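Uncharacterized protein (Bacteroides caccae, PDB 3NO2) is of unknown function, but folds as a six-bladed beta-propeller related to the Mal s 1 allergenic protein-like family. Local coordinates at residues Q126-N131 and T166-A171; L179-D184 and F213-L218. One frame throughout, in Å; residues are numbered along the deposited sequence. Where two conformers were deposited one is given.

Interaction 1. Residues Q126-N131 and T166-A171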
loop_
_atom_site.group_PDB
_atom_site.type_symbol
_atom_site.label_atom_id
_atom_site.label_comp_id
_atom_site.label_asym_id
_atom_site.label_seq_id
_atom_site.Cartn_x
_atom_site.Cartn_y
_atom_site.Cartn_z
ATOM N N GLN A 126 -11.412 7.514 -4.336
ATOM C CA GLN A 126 -10.795 8.198 -3.197
ATOM C C GLN A 126 -9.372 7.687 -2.984
ATOM O O GLN A 126 -8.473 8.005 -3.764
ATOM C CB GLN A 126 -11.672 8.116 -1.947
ATOM C CG GLN A 126 -13.017 8.846 -2.147
ATOM C CD GLN A 126 -13.972 8.685 -0.985
ATOM O OE1 GLN A 126 -13.616 8.156 0.070
ATOM N NE2 GLN A 126 -15.226 9.124 -1.174
ATOM N N PHE A 127 -9.129 6.871 -1.958
ATOM C CA PHE A 127 -7.773 6.491 -1.596
ATOM C C PHE A 127 -7.583 4.991 -1.595
ATOM O O PHE A 127 -8.525 4.177 -1.651
ATOM C CB PHE A 127 -7.392 7.062 -0.236
ATOM C CG PHE A 127 -8.341 6.698 0.875
ATOM C CD1 PHE A 127 -8.268 5.473 1.529
ATOM C CD2 PHE A 127 -9.361 7.580 1.233
ATOM C CE1 PHE A 127 -9.163 5.184 2.584
ATOM C CE2 PHE A 127 -10.214 7.279 2.274
ATOM C CZ PHE A 127 -10.094 6.097 2.916
ATOM N N ARG A 128 -6.300 4.600 -1.504
ATOM C CA ARG A 128 -5.910 3.228 -1.235
ATOM C C ARG A 128 -5.213 3.195 0.125
ATOM O O ARG A 128 -5.885 2.866 1.132
ATOM C CB ARG A 128 -5.102 2.636 -2.382
ATOM C CG ARG A 128 -5.913 2.552 -3.663
ATOM C CD ARG A 128 -7.051 1.535 -3.587
ATOM N NE ARG A 128 -7.842 1.511 -4.826
ATOM C CZ ARG A 128 -8.839 2.310 -5.127
ATOM N NH1 ARG A 128 -9.276 3.206 -4.277
ATOM N NH2 ARG A 128 -9.361 2.253 -6.353
ATOM N N GLN A 129 -3.932 3.562 0.238
ATOM C CA GLN A 129 -3.178 3.403 1.480
ATOM C C GLN A 129 -2.913 4.751 2.164
ATOM O O GLN A 129 -2.009 5.491 1.783
ATOM C CB GLN A 129 -1.829 2.733 1.200
ATOM C CG GLN A 129 -1.927 1.410 0.471
ATOM C CD GLN A 129 -0.643 0.581 0.599
ATOM O OE1 GLN A 129 0.436 1.100 0.915
ATOM N NE2 GLN A 129 -0.730 -0.720 0.327
ATOM N N ILE A 130 -3.691 5.044 3.184
ATOM C CA ILE A 130 -3.466 6.151 4.089
ATOM C C ILE A 130 -2.298 5.801 5.016
ATOM O O ILE A 130 -2.035 4.635 5.285
ATOM C CB ILE A 130 -4.756 6.450 4.861
ATOM C CG1 ILE A 130 -5.821 7.001 3.911
ATOM C CG2 ILE A 130 -4.510 7.415 6.036
ATOM C CD1 ILE A 130 -7.207 7.302 4.564
ATOM N N ASN A 131 -1.567 6.805 5.460
ATOM C CA ASN A 131 -0.458 6.659 6.389
ATOM C C ASN A 131 -0.581 7.754 7.477
ATOM O O ASN A 131 -1.413 8.634 7.396
ATOM C CB ASN A 131 0.886 6.710 5.623
ATOM C CG ASN A 131 1.985 5.939 6.312
ATOM O OD1 ASN A 131 1.888 5.566 7.481
ATOM N ND2 ASN A 131 3.013 5.622 5.540
ATOM N N THR A 166 -2.646 8.832 -10.146
ATOM C CA THR A 166 -3.588 8.288 -9.194
ATOM C C THR A 166 -2.814 7.854 -7.952
ATOM O O THR A 166 -2.461 6.670 -7.775
ATOM C CB THR A 166 -4.405 7.130 -9.815
ATOM O OG1 THR A 166 -3.553 6.222 -10.544
ATOM C CG2 THR A 166 -5.446 7.689 -10.779
ATOM N N PRO A 167 -2.567 8.821 -7.056
ATOM C CA PRO A 167 -1.716 8.536 -5.886
ATOM C C PRO A 167 -2.277 7.389 -5.031
ATOM O O PRO A 167 -3.460 7.373 -4.692
ATOM C CB PRO A 167 -1.698 9.842 -5.139
ATOM C CG PRO A 167 -1.852 10.881 -6.280
ATOM C CD PRO A 167 -2.784 10.261 -7.258
ATOM N N PHE A 168 -1.402 6.433 -4.703
ATOM C CA PHE A 168 -1.765 5.146 -4.118
ATOM C C PHE A 168 -1.350 4.954 -2.661
ATOM O O PHE A 168 -2.055 4.258 -1.912
ATOM C CB PHE A 168 -1.175 4.035 -5.013
ATOM C CG PHE A 168 -1.412 2.637 -4.498
ATOM C CD1 PHE A 168 -2.556 1.937 -4.846
ATOM C CD2 PHE A 168 -0.520 2.014 -3.655
ATOM C CE1 PHE A 168 -2.812 0.654 -4.359
ATOM C CE2 PHE A 168 -0.787 0.754 -3.168
ATOM C CZ PHE A 168 -1.936 0.097 -3.498
ATOM N N SER A 169 -0.217 5.519 -2.245
ATOM C CA SER A 169 0.347 5.247 -0.943
ATOM C C SER A 169 1.438 6.245 -0.643
ATOM O O SER A 169 1.881 6.983 -1.578
ATOM C CB SER A 169 0.899 3.828 -0.918
ATOM O OG SER A 169 1.420 3.505 0.376
ATOM N N SER A 170 1.891 6.282 0.597
ATOM C CA SER A 170 3.085 7.030 0.978
ATOM C C SER A 170 3.930 6.138 1.886
ATOM O O SER A 170 3.409 5.261 2.565
ATOM C CB SER A 170 2.703 8.324 1.692
ATOM O OG SER A 170 2.092 8.126 2.926
ATOM N N ALA A 171 5.212 6.424 1.918
ATOM C CA ALA A 171 6.133 5.718 2.820
ATOM C C ALA A 171 7.245 6.679 3.225
ATOM O O ALA A 171 7.660 7.538 2.464
ATOM C CB ALA A 171 6.771 4.479 2.151
HETATM O O HOH W 1 -4.438 6.539 -2.193
HETATM O O HOH W 2 -0.540 7.786 2.501
#
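At the boundary between two blades of the six-bladed propeller, Arg128, Gln129 and Asn131, leading into the short strand 131-132, meet Phe168, Ser169 and Ser170 at the start of strand 169-172, the first strand of the next blade. One direct backbone bond joins them: Gln129 N gives its hydrogen to Phe168 O at 2.9 Å, nearly in line with the carbonyl (C=O...N 160°). One water joins the two backbones, accepting from Arg128 N and donating to Pro167 O; a second links the backbone Gln129 O to the Ser170 hydroxyl.

Side chains fill in around this spine. With CG anti to the backbone N (chi1 177°), the Phe168 ring is carried toward Arg128 and Gln129, where Arg128 CB and CG reach its CD1, each at 3.6 Å. Beyond CG the arginine bends away, and NH1 returns to Phe127 O. From the same side of the ring plane, but nearer CE2 and CZ, the Gln129 amide, 39° from the ring plane, brings CD to 3.8 Å from Phe168 CE2. The glutamine OE1 accepts from Ser169 OG at 2.7 Å, while NE2 is taken by Asn40 O and Gln217 OE1, so both ends of this buried amide are engaged. Farther along, Asn131 ND2 donates to Ser170 O at 3.0 Å, approaching from above the carbonyl plane.

Arg128 NH2 also binds a citrate, probably from the crystallisation liquor. Strand 78-84 of the preceding blade contributes Thr81, whose OG1 bonds Arg128 O and Ile130 N, whereas Phe168 and Ser169 pair with Ala181 of strand 178-181.

Interaction 2. Residues L179-D184 and F213-L218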
loop_
_atom_site.group_PDB
_atom_site.type_symbol
_atom_site.label_atom_id
_atom_site.label_comp_id
_atom_site.label_asym_id
_atom_site.label_seq_id
_atom_site.Cartn_x
_atom_site.Cartn_y
_atom_site.Cartn_z
ATOM N N LEU A 179 7.901 9.296 0.344
ATOM C CA LEU A 179 7.741 8.936 -1.051
ATOM C C LEU A 179 6.258 8.727 -1.302
ATOM O O LEU A 179 5.589 8.092 -0.468
ATOM C CB LEU A 179 8.451 7.657 -1.406
ATOM C CG LEU A 179 9.964 7.630 -1.213
ATOM C CD1 LEU A 179 10.554 6.257 -1.637
ATOM C CD2 LEU A 179 10.615 8.711 -2.054
ATOM N N VAL A 180 5.721 9.251 -2.378
ATOM C CA VAL A 180 4.307 9.023 -2.749
ATOM C C VAL A 180 4.267 8.316 -4.101
ATOM O O VAL A 180 4.790 8.815 -5.111
ATOM C CB VAL A 180 3.503 10.313 -2.788
ATOM C CG1 VAL A 180 2.025 10.037 -3.133
ATOM C CG2 VAL A 180 3.625 11.072 -1.431
ATOM N N ALA A 181 3.661 7.120 -4.099
ATOM C CA ALA A 181 3.439 6.326 -5.276
ATOM C C ALA A 181 2.329 6.971 -6.104
ATOM O O ALA A 181 1.240 7.215 -5.569
ATOM C CB ALA A 181 3.011 4.918 -4.896
ATOM N N CYS A 182 2.578 7.245 -7.379
ATOM C CA CYS A 182 1.570 7.981 -8.180
ATOM C C CYS A 182 0.773 7.134 -9.170
ATOM O O CYS A 182 0.160 7.648 -10.088
ATOM C CB CYS A 182 2.188 9.229 -8.810
ATOM S SG CYS A 182 2.696 10.472 -7.616
ATOM N N GLY A 183 0.701 5.827 -8.935
ATOM C CA GLY A 183 -0.238 4.995 -9.646
ATOM C C GLY A 183 -0.028 5.026 -11.150
ATOM O O GLY A 183 1.042 4.708 -11.644
ATOM N N ASP A 184 -1.061 5.463 -11.872
ATOM C CA ASP A 184 -1.029 5.529 -13.325
ATOM C C ASP A 184 -0.043 6.563 -13.904
ATOM O O ASP A 184 0.241 6.524 -15.117
ATOM C CB ASP A 184 -2.431 5.782 -13.920
ATOM C CG ASP A 184 -3.398 4.671 -13.638
ATOM O OD1 ASP A 184 -3.189 3.593 -14.060
ATOM O OD2 ASP A 184 -4.384 4.848 -12.854
ATOM N N PHE A 213 4.485 0.481 -14.658
ATOM C CA PHE A 213 3.065 0.495 -15.036
ATOM C C PHE A 213 2.309 1.313 -13.980
ATOM O O PHE A 213 2.542 2.514 -13.894
ATOM C CB PHE A 213 2.601 -0.945 -15.209
ATOM C CG PHE A 213 3.211 -1.599 -16.422
ATOM C CD1 PHE A 213 2.582 -1.477 -17.653
ATOM C CD2 PHE A 213 4.428 -2.196 -16.397
ATOM C CE1 PHE A 213 3.166 -2.033 -18.820
ATOM C CE2 PHE A 213 4.985 -2.740 -17.547
ATOM C CZ PHE A 213 4.367 -2.658 -18.723
ATOM N N PHE A 214 1.480 0.688 -13.134
ATOM C CA PHE A 214 0.839 1.435 -12.046
ATOM C C PHE A 214 1.761 1.305 -10.859
ATOM O O PHE A 214 1.978 0.201 -10.344
ATOM C CB PHE A 214 -0.539 0.816 -11.762
ATOM C CG PHE A 214 -1.315 1.459 -10.644
ATOM C CD1 PHE A 214 -0.981 1.205 -9.331
ATOM C CD2 PHE A 214 -2.373 2.307 -10.926
ATOM C CE1 PHE A 214 -1.688 1.806 -8.309
ATOM C CE2 PHE A 214 -3.095 2.882 -9.912
ATOM C CZ PHE A 214 -2.769 2.667 -8.612
ATOM N N VAL A 215 2.302 2.414 -10.402
ATOM C CA VAL A 215 3.249 2.430 -9.274
ATOM C C VAL A 215 2.398 2.363 -8.002
ATOM O O VAL A 215 1.736 3.343 -7.616
ATOM C CB VAL A 215 4.212 3.598 -9.285
ATOM C CG1 VAL A 215 5.103 3.589 -8.033
ATOM C CG2 VAL A 215 5.036 3.576 -10.562
ATOM N N ALA A 216 2.357 1.167 -7.411
ATOM C CA ALA A 216 1.560 0.829 -6.211
ATOM C C ALA A 216 2.498 0.958 -4.987
ATOM O O ALA A 216 3.329 1.873 -4.907
ATOM C CB ALA A 216 0.843 -0.500 -6.371
ATOM N N GLN A 217 2.430 0.065 -4.012
ATOM C CA GLN A 217 3.145 0.326 -2.775
ATOM C C GLN A 217 4.653 0.387 -2.990
ATOM O O GLN A 217 5.252 -0.449 -3.707
ATOM C CB GLN A 217 2.823 -0.728 -1.712
ATOM C CG GLN A 217 3.290 -0.346 -0.310
ATOM C CD GLN A 217 2.800 -1.291 0.763
ATOM O OE1 GLN A 217 1.961 -2.163 0.491
ATOM N NE2 GLN A 217 3.253 -1.087 2.004
ATOM N N LEU A 218 5.255 1.330 -2.277
ATOM C CA LEU A 218 6.700 1.509 -2.158
ATOM C C LEU A 218 7.106 1.137 -0.745
ATOM O O LEU A 218 6.456 1.594 0.215
ATOM C CB LEU A 218 7.033 2.976 -2.423
ATOM C CG LEU A 218 6.520 3.569 -3.748
ATOM C CD1 LEU A 218 6.822 5.096 -3.751
ATOM C CD2 LEU A 218 7.144 2.884 -4.941
#
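Ala181, Leu179 and Leu218 form the apolar centre, with Val215 beside them. Leu218 places CD1 3.8 Å from Leu179 CB, while its CG lies 3.9 Å from Ala181 CB. That methyl also meets Val215 CG1 and approaches the backbone, coming to 3.1 Å from Ala216 O. Strands 179-181 and 214-218 run at 139° to one another, their axes 6.9 Å apart at closest; the strands themselves meet through Leu179, Ala181 and Leu218, and the backbone bonds form beyond the end of strand 179-181.

Past Ala181 the chains come close enough to pair. Gly183 and Val215 make a single antiparallel hydrogen-bonded bridge: Gly183 N donates in plane to a lone pair of Val215 O at 3.0 Å, and Val215 N returns a 2.9 Å bond to Gly183 O. A first torsion near 180° carries the Phe214 ring against the glycine. Gly183 CA sits 3.5 Å from the ring centroid and 7° off the normal, a well-centred CH-pi contact.

At the polar rim the Asp184 carboxylate stands 82° to this ring, with OD1 3.5 Å from Phe214 CD2 at the ring edge. In the conformer described, His234 ND1 holds OD1 and Thr166 OG1 holds OD2, keeping the carboxylate beside the aromatic hydrogens. The combination implies an electrostatically favourable edge, since the carboxylate probably faces the positive rim of the ring while the glycine CH meets its electron-rich face.

In the fold
Followed from the N terminus, the chain first closes a loop at interaction 1, where 126-131 meets 166-171 after the blade of strands 131-132 to 157-162 has been built. Interaction 2 then closes a second loop around the outer strands of the next blade, joining 179-184 to 213-218. The loops run in series, neither nesting nor crossing. Strands 169-172 and 178-181 are adjacent in one sheet, where Ala171 O and Leu179 N make a probable hydrogen bond. A probable bond from Thr166 OG1 to Asp184 OD2 and the packing of Phe168 against the Gln217 backbone also link the contacts, which together tie three consecutive blades near the propeller centre.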